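Local coordinates for putative antioxidant defense protein Mlr4105 (PDB 3C1L) that probably acts as a peroxiredoxin-type antioxidant enzyme, as an all-helical member of the AhpD-like carboxymuconolactone decarboxylase family, at residues Glu125-Leu130 / Ser160-Phe165. Sequence-based numbering, arbitrary orientation.
Sequences EFAVKL and STAAFF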
# COMPACT_ATOMS: atom_id res chain seq x y z
N GLU B 125 -9.21 -15.77 6.35
CA GLU B 125 -9.50 -14.48 5.72
C GLU B 125 -9.67 -13.37 6.77
O GLU B 125 -9.20 -12.24 6.56
CB GLU B 125 -10.72 -14.56 4.79
CG GLU B 125 -10.51 -15.45 3.53
CD GLU B 125 -9.61 -14.83 2.45
OE1 GLU B 125 -9.01 -13.75 2.69
OE2 GLU B 125 -9.50 -15.45 1.34
N PHE B 126 -10.29 -13.68 7.91
CA PHE B 126 -10.33 -12.69 9.00
C PHE B 126 -8.89 -12.30 9.48
O PHE B 126 -8.54 -11.12 9.60
CB PHE B 126 -11.17 -13.19 10.13
CG PHE B 126 -11.36 -12.21 11.23
CD1 PHE B 126 -12.28 -11.18 11.09
CD2 PHE B 126 -10.65 -12.34 12.42
CE1 PHE B 126 -12.48 -10.26 12.11
CE2 PHE B 126 -10.83 -11.40 13.46
CZ PHE B 126 -11.76 -10.36 13.31
N ALA B 127 -8.08 -13.32 9.74
CA ALA B 127 -6.66 -13.12 10.14
C ALA B 127 -5.86 -12.26 9.14
O ALA B 127 -5.06 -11.42 9.56
CB ALA B 127 -5.98 -14.47 10.33
N VAL B 128 -6.05 -12.48 7.84
CA VAL B 128 -5.44 -11.65 6.79
C VAL B 128 -5.85 -10.19 6.91
O VAL B 128 -5.00 -9.32 6.95
CB VAL B 128 -5.81 -12.10 5.34
CG1 VAL B 128 -5.40 -11.05 4.35
CG2 VAL B 128 -5.16 -13.43 4.99
N LYS B 129 -7.15 -9.94 7.04
CA LYS B 129 -7.66 -8.56 7.22
C LYS B 129 -7.18 -7.91 8.53
O LYS B 129 -6.76 -6.79 8.55
CB LYS B 129 -9.21 -8.49 7.16
CG LYS B 129 -9.68 -7.05 7.04
CD LYS B 129 -11.10 -6.89 6.73
CE LYS B 129 -11.44 -5.41 6.66
NZ LYS B 129 -12.92 -5.24 6.51
N LEU B 130 -7.22 -8.64 9.62
CA LEU B 130 -6.66 -8.14 10.89
C LEU B 130 -5.13 -7.86 10.78
O LEU B 130 -4.61 -7.02 11.49
CB LEU B 130 -6.93 -9.11 12.05
CG LEU B 130 -6.72 -8.55 13.46
CD1 LEU B 130 -7.73 -7.41 13.68
CD2 LEU B 130 -6.88 -9.61 14.44
N SER B 160 -7.09 -13.18 18.95
CA SER B 160 -5.92 -13.27 19.84
C SER B 160 -4.74 -13.97 19.22
O SER B 160 -3.58 -13.60 19.43
CB SER B 160 -6.28 -14.03 21.11
OG SER B 160 -7.03 -13.23 21.99
N THR B 161 -5.03 -15.03 18.49
CA THR B 161 -4.00 -15.83 17.88
C THR B 161 -3.37 -14.98 16.80
O THR B 161 -2.14 -14.87 16.75
CB THR B 161 -4.52 -17.21 17.32
OG1 THR B 161 -5.21 -17.95 18.37
CG2 THR B 161 -3.36 -18.01 16.81
N ALA B 162 -4.20 -14.37 15.97
CA ALA B 162 -3.71 -13.56 14.86
C ALA B 162 -2.91 -12.32 15.37
O ALA B 162 -1.81 -12.05 14.91
CB ALA B 162 -4.89 -13.22 13.86
N ALA B 163 -3.45 -11.68 16.40
CA ALA B 163 -2.81 -10.56 17.10
C ALA B 163 -1.43 -10.89 17.64
O ALA B 163 -0.47 -10.15 17.41
CB ALA B 163 -3.73 -10.06 18.25
N PHE B 164 -1.33 -12.01 18.35
CA PHE B 164 -0.09 -12.47 18.99
C PHE B 164 1.01 -12.67 18.01
O PHE B 164 2.14 -12.34 18.30
CB PHE B 164 -0.35 -13.82 19.69
CG PHE B 164 0.81 -14.35 20.42
CD1 PHE B 164 1.11 -13.91 21.69
CD2 PHE B 164 1.61 -15.33 19.85
CE1 PHE B 164 2.23 -14.45 22.39
CE2 PHE B 164 2.71 -15.86 20.55
CZ PHE B 164 3.01 -15.43 21.79
N PHE B 165 0.67 -13.18 16.84
CA PHE B 165 1.66 -13.36 15.76
C PHE B 165 2.12 -12.13 15.05
O PHE B 165 3.28 -12.04 14.63
CB PHE B 165 1.25 -14.52 14.84
CG PHE B 165 1.57 -15.85 15.50
CD1 PHE B 165 2.86 -16.33 15.48
CD2 PHE B 165 0.67 -16.47 16.30
CE1 PHE B 165 3.20 -17.48 16.14
CE2 PHE B 165 0.99 -17.61 16.97
CZ PHE B 165 2.27 -18.13 16.89
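Ala127 and Ala162 bring two helices of this all-helical AhpD-like fold together: the axes of 125-130 and 160-165 run in broadly the same direction, 41° apart, and come within 9.6 Å, with the two alanine CA atoms 5.6 Å from each other. Methyl meets methyl at the centre, Ala127 CB lying 3.9 Å from Ala162 CB. The Ala162 methyl, which points at the other helix, also sits 4.1 Å from Ala127 CA, so it rests against backbone as well as side chain. The contact is small, its side-chain contacts are all apolar, and all of its touching residues are buried. Helix 67-80 lies against both helices, Ile73 packing on Ala162 and Ile80 on Val128. A second subunit closes over Leu130 and Ala163: its Ala174 packs on Leu130, its Val171 packs on Ala163, and its Arg170 donates a hydrogen bond from NE to Leu130 O. One turn beyond Ala127 along helix 118-132, Leu130 points its CB toward helix 152-175; from there a chi1 of -165° extends the chain, with CG beside the carbonyl carbon, and CD2 arrives 4.2 Å from Ala162 CB.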